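Local coordinates for lipase (PDB 4OPM), which probably hydrolyses ester bonds of lipids, as a putative bacterial lipase with the alpha/beta hydrolase fold, at residues Q15-L27 / I32-K44. Sequence-based numbering, arbitrary orientation.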
loop_
_atom_site.group_PDB
_atom_site.type_symbol
_atom_site.label_atom_id
_atom_site.label_comp_id
_atom_site.label_asym_id
_atom_site.label_seq_id
_atom_site.Cartn_x
_atom_site.Cartn_y
_atom_site.Cartn_z
ATOM N N GLN A 15 -11.650 16.209 -4.822
ATOM C CA GLN A 15 -12.264 15.979 -6.130
ATOM C C GLN A 15 -11.831 14.630 -6.712
ATOM O O GLN A 15 -12.662 13.911 -7.296
ATOM C CB GLN A 15 -11.912 17.123 -7.086
ATOM C CG GLN A 15 -12.596 18.431 -6.719
ATOM C CD GLN A 15 -12.390 19.438 -7.809
ATOM O OE1 GLN A 15 -12.923 19.302 -8.908
ATOM N NE2 GLN A 15 -11.563 20.431 -7.554
ATOM N N GLU A 16 -10.538 14.264 -6.537
ATOM C CA GLU A 16 -10.037 12.983 -7.050
ATOM C C GLU A 16 -10.726 11.823 -6.316
ATOM O O GLU A 16 -11.106 10.849 -6.958
ATOM C CB GLU A 16 -8.513 12.854 -6.954
ATOM C CG GLU A 16 -8.023 11.681 -7.797
ATOM C CD GLU A 16 -6.575 11.265 -7.624
ATOM O OE1 GLU A 16 -6.104 11.198 -6.467
ATOM O OE2 GLU A 16 -5.935 10.930 -8.650
ATOM N N ARG A 17 -10.901 11.941 -4.972
ATOM C CA ARG A 17 -11.596 10.909 -4.188
ATOM C C ARG A 17 -13.046 10.761 -4.688
ATOM O O ARG A 17 -13.536 9.640 -4.865
ATOM C CB ARG A 17 -11.582 11.239 -2.693
ATOM C CG ARG A 17 -10.194 11.186 -2.072
ATOM C CD ARG A 17 -10.196 11.932 -0.738
ATOM N NE ARG A 17 -8.822 12.193 -0.295
ATOM C CZ ARG A 17 -8.471 13.166 0.536
ATOM N NH1 ARG A 17 -9.389 13.996 1.022
ATOM N NH2 ARG A 17 -7.201 13.329 0.875
ATOM N N ASN A 18 -13.713 11.903 -4.953
ATOM C CA ASN A 18 -15.085 11.891 -5.466
ATOM C C ASN A 18 -15.150 11.161 -6.832
ATOM O O ASN A 18 -16.038 10.336 -7.043
ATOM C CB ASN A 18 -15.631 13.309 -5.588
ATOM C CG ASN A 18 -17.114 13.304 -5.847
ATOM O OD1 ASN A 18 -17.571 13.453 -6.985
ATOM N ND2 ASN A 18 -17.890 13.016 -4.817
ATOM N N TRP A 19 -14.183 11.430 -7.722
ATOM C CA TRP A 19 -14.072 10.797 -9.040
ATOM C C TRP A 19 -13.880 9.266 -8.893
ATOM O O TRP A 19 -14.366 8.497 -9.723
ATOM C CB TRP A 19 -12.910 11.434 -9.835
ATOM C CG TRP A 19 -12.494 10.655 -11.045
ATOM C CD1 TRP A 19 -13.076 10.677 -12.283
ATOM C CD2 TRP A 19 -11.427 9.694 -11.114
ATOM N NE1 TRP A 19 -12.443 9.778 -13.116
ATOM C CE2 TRP A 19 -11.411 9.183 -12.434
ATOM C CE3 TRP A 19 -10.458 9.240 -10.194
ATOM C CZ2 TRP A 19 -10.469 8.236 -12.855
ATOM C CZ3 TRP A 19 -9.528 8.293 -10.605
ATOM C CH2 TRP A 19 -9.522 7.818 -11.927
ATOM N N ALA A 20 -13.157 8.842 -7.843
ATOM C CA ALA A 20 -12.907 7.436 -7.549
ATOM C C ALA A 20 -14.127 6.750 -6.881
ATOM O O ALA A 20 -14.090 5.533 -6.658
ATOM C CB ALA A 20 -11.685 7.310 -6.662
ATOM N N GLY A 21 -15.175 7.531 -6.577
ATOM C CA GLY A 21 -16.378 7.052 -5.902
ATOM C C GLY A 21 -16.143 6.831 -4.414
ATOM O O GLY A 21 -16.756 5.952 -3.804
ATOM N N LEU A 22 -15.237 7.641 -3.824
ATOM C CA LEU A 22 -14.868 7.556 -2.419
ATOM C C LEU A 22 -15.282 8.779 -1.638
ATOM O O LEU A 22 -15.307 9.894 -2.178
ATOM C CB LEU A 22 -13.340 7.411 -2.290
ATOM C CG LEU A 22 -12.673 6.202 -2.983
ATOM C CD1 LEU A 22 -11.160 6.409 -3.089
ATOM C CD2 LEU A 22 -12.978 4.882 -2.237
ATOM N N GLN A 23 -15.537 8.577 -0.344
ATOM C CA GLN A 23 -15.776 9.660 0.600
ATOM C C GLN A 23 -14.802 9.494 1.773
ATOM O O GLN A 23 -14.355 8.377 2.047
ATOM C CB GLN A 23 -17.241 9.755 1.045
ATOM C CG GLN A 23 -17.742 8.642 1.945
ATOM C CD GLN A 23 -19.190 8.902 2.309
ATOM O OE1 GLN A 23 -19.523 9.876 2.983
ATOM N NE2 GLN A 23 -20.089 8.065 1.834
ATOM N N SER A 24 -14.437 10.609 2.416
ATOM C CA SER A 24 -13.503 10.612 3.537
ATOM C C SER A 24 -14.260 10.432 4.826
ATOM O O SER A 24 -15.300 11.065 5.042
ATOM C CB SER A 24 -12.670 11.888 3.564
ATOM O OG SER A 24 -11.847 11.959 2.408
ATOM N N LYS A 25 -13.767 9.509 5.658
ATOM C CA LYS A 25 -14.371 9.177 6.939
ATOM C C LYS A 25 -13.297 9.158 8.016
ATOM O O LYS A 25 -12.095 9.146 7.712
ATOM C CB LYS A 25 -15.116 7.830 6.852
ATOM C CG LYS A 25 -16.400 7.935 6.007
ATOM C CD LYS A 25 -17.411 6.879 6.303
ATOM C CE LYS A 25 -18.601 7.014 5.380
ATOM N NZ LYS A 25 -19.532 5.863 5.514
ATOM N N SER A 26 -13.745 9.190 9.275
ATOM C CA SER A 26 -12.871 9.188 10.438
ATOM C C SER A 26 -13.406 8.213 11.483
ATOM O O SER A 26 -14.626 8.118 11.658
ATOM C CB SER A 26 -12.769 10.599 11.014
ATOM O OG SER A 26 -11.963 10.655 12.177
ATOM N N LEU A 27 -12.521 7.507 12.179
ATOM C CA LEU A 27 -12.956 6.580 13.216
ATOM C C LEU A 27 -11.921 6.509 14.337
ATOM O O LEU A 27 -10.749 6.220 14.075
ATOM C CB LEU A 27 -13.205 5.181 12.601
ATOM C CG LEU A 27 -13.751 4.083 13.541
ATOM C CD1 LEU A 27 -15.173 4.411 14.024
ATOM C CD2 LEU A 27 -13.740 2.742 12.846
ATOM N N ILE A 32 -5.943 5.854 18.489
ATOM C CA ILE A 32 -5.707 6.241 17.100
ATOM C C ILE A 32 -6.978 6.793 16.490
ATOM O O ILE A 32 -8.027 6.149 16.596
ATOM C CB ILE A 32 -5.184 5.048 16.234
ATOM C CG1 ILE A 32 -3.940 4.354 16.849
ATOM C CG2 ILE A 32 -4.932 5.471 14.754
ATOM C CD1 ILE A 32 -3.602 2.997 16.217
ATOM N N THR A 33 -6.885 7.956 15.825
ATOM C CA THR A 33 -7.996 8.487 15.043
ATOM C C THR A 33 -7.669 8.173 13.591
ATOM O O THR A 33 -6.810 8.825 12.988
ATOM C CB THR A 33 -8.278 9.967 15.309
ATOM O OG1 THR A 33 -8.531 10.118 16.696
ATOM C CG2 THR A 33 -9.501 10.472 14.529
ATOM N N TRP A 34 -8.322 7.145 13.051
ATOM C CA TRP A 34 -8.087 6.720 11.686
ATOM C C TRP A 34 -8.794 7.610 10.684
ATOM O O TRP A 34 -9.984 7.888 10.835
ATOM C CB TRP A 34 -8.570 5.272 11.481
ATOM C CG TRP A 34 -7.730 4.235 12.169
ATOM C CD1 TRP A 34 -7.868 3.782 13.448
ATOM C CD2 TRP A 34 -6.667 3.471 11.586
ATOM N NE1 TRP A 34 -6.953 2.785 13.702
ATOM C CE2 TRP A 34 -6.183 2.594 12.584
ATOM C CE3 TRP A 34 -6.060 3.454 10.311
ATOM C CZ2 TRP A 34 -5.135 1.694 12.351
ATOM C CZ3 TRP A 34 -5.020 2.556 10.077
ATOM C CH2 TRP A 34 -4.558 1.704 11.095
ATOM N N SER A 35 -8.065 8.014 9.647
ATOM C CA SER A 35 -8.608 8.682 8.468
ATOM C C SER A 35 -8.679 7.600 7.395
ATOM O O SER A 35 -7.713 6.841 7.241
ATOM C CB SER A 35 -7.717 9.844 8.034
ATOM O OG SER A 35 -8.078 10.297 6.738
ATOM N N TYR A 36 -9.808 7.481 6.692
ATOM C CA TYR A 36 -9.922 6.467 5.643
ATOM C C TYR A 36 -10.917 6.880 4.584
ATOM O O TYR A 36 -11.807 7.701 4.842
ATOM C CB TYR A 36 -10.296 5.075 6.203
ATOM C CG TYR A 36 -11.663 4.966 6.854
ATOM C CD1 TYR A 36 -11.873 5.413 8.159
ATOM C CD2 TYR A 36 -12.715 4.310 6.210
ATOM C CE1 TYR A 36 -13.113 5.265 8.784
ATOM C CE2 TYR A 36 -13.963 4.169 6.822
ATOM C CZ TYR A 36 -14.153 4.643 8.113
ATOM O OH TYR A 36 -15.360 4.503 8.752
ATOM N N SER A 37 -10.728 6.329 3.379
ATOM C CA SER A 37 -11.651 6.505 2.266
ATOM C C SER A 37 -12.566 5.311 2.221
ATOM O O SER A 37 -12.142 4.185 2.531
ATOM C CB SER A 37 -10.894 6.626 0.941
ATOM O OG SER A 37 -10.058 7.761 0.939
ATOM N N GLU A 38 -13.824 5.542 1.850
ATOM C CA GLU A 38 -14.794 4.465 1.729
ATOM C C GLU A 38 -15.654 4.698 0.506
ATOM O O GLU A 38 -16.107 5.823 0.281
ATOM C CB GLU A 38 -15.655 4.354 2.996
ATOM C CG GLU A 38 -16.716 3.262 2.931
ATOM C CD GLU A 38 -17.531 3.040 4.190
ATOM O OE1 GLU A 38 -17.437 3.867 5.123
ATOM O OE2 GLU A 38 -18.291 2.048 4.230
ATOM N N GLY A 39 -15.878 3.635 -0.251
ATOM C CA GLY A 39 -16.726 3.676 -1.440
ATOM C C GLY A 39 -17.438 2.368 -1.713
ATOM O O GLY A 39 -17.106 1.325 -1.132
ATOM N N GLY A 40 -18.449 2.443 -2.573
ATOM C CA GLY A 40 -19.255 1.288 -2.945
ATOM C C GLY A 40 -20.310 0.895 -1.924
ATOM O O GLY A 40 -20.350 1.422 -0.804
ATOM N N SER A 41 -21.170 -0.047 -2.311
ATOM C CA SER A 41 -22.264 -0.524 -1.474
ATOM C C SER A 41 -21.777 -1.515 -0.420
ATOM O O SER A 41 -20.964 -2.390 -0.719
ATOM C CB SER A 41 -23.338 -1.185 -2.337
ATOM O OG SER A 41 -24.401 -1.681 -1.541
ATOM N N SER A 42 -22.352 -1.439 0.779
ATOM C CA SER A 42 -22.057 -2.370 1.872
ATOM C C SER A 42 -22.596 -3.798 1.552
ATOM O O SER A 42 -22.224 -4.749 2.230
ATOM C CB SER A 42 -22.650 -1.855 3.182
ATOM O OG SER A 42 -24.043 -1.626 3.052
ATOM N N THR A 43 -23.437 -3.940 0.507
ATOM C CA THR A 43 -23.965 -5.236 0.052
ATOM C C THR A 43 -22.912 -6.009 -0.764
ATOM O O THR A 43 -23.095 -7.196 -1.036
ATOM C CB THR A 43 -25.240 -5.066 -0.800
ATOM O OG1 THR A 43 -24.959 -4.290 -1.971
ATOM C CG2 THR A 43 -26.390 -4.474 -0.030
ATOM N N LYS A 44 -21.836 -5.321 -1.177
ATOM C CA LYS A 44 -20.801 -5.872 -2.042
ATOM C C LYS A 44 -19.624 -6.424 -1.234
ATOM O O LYS A 44 -19.437 -6.025 -0.082
ATOM C CB LYS A 44 -20.327 -4.794 -3.041
ATOM C CG LYS A 44 -21.450 -4.203 -3.905
ATOM C CD LYS A 44 -21.946 -5.154 -4.975
ATOM C CE LYS A 44 -22.874 -4.443 -5.929
ATOM N NZ LYS A 44 -23.547 -5.415 -6.824
HETATM O O HOH W 1 -19.187 4.842 -3.922
HETATM O O HOH W 2 -10.514 11.244 6.610
HETATM O O HOH W 3 -16.513 6.358 10.502
#
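Lys25 lies across the ring of Tyr36 and reaches on to Glu38, linking three side chains on one face of an antiparallel hairpin. Its CB sits over the ring face, offset toward the hydroxyl end, in a CH-pi contact 3.8 Å from the Tyr36 ring centroid. Tyr36 holds CG between its own backbone N and carbonyl carbon (chi1 65°), which swings the ring across to the partner strand; there Tyr36 CE1 also touches Leu27 CB at 3.8 Å. Beyond the ring the lysine chain runs out extended, and Lys25 NZ forms a salt bridge of 2.9 Å with Glu38 OE1, meeting it from above the carboxylate plane, 57° out of it. The other oxygen, Glu38 OE2, is hydrogen-bonded to His72 NE2, so the carboxylate is gripped from two strands.

Underneath, Gln23 with Glu38, Lys25 with Tyr36 and Leu27 with Trp34 are hydrogen-bonded pairs; Lys25 N bonds Tyr36 O at 2.8 Å. On the other face, Leu22 CD1 packs on Ser37 CB at 4.0 Å, while Arg57 bonds both Ser24 OG and Ser37 OG. A Schellman motif at Gly21 turns the chain out of helix 9-19 into this edge strand, and one water bridges Gly21 O and Gly40 N.

Strand 32-39 runs antiparallel to both neighbours, 22-29 and 72-76, as the second strand does in the alpha/beta hydrolase fold. The Glu38 carboxylate links the outermost strand, through the salt bridge, with strand 72-76, through the His72 hydrogen bond, and the nearby ammonium of Lys25 would favour its ionised form.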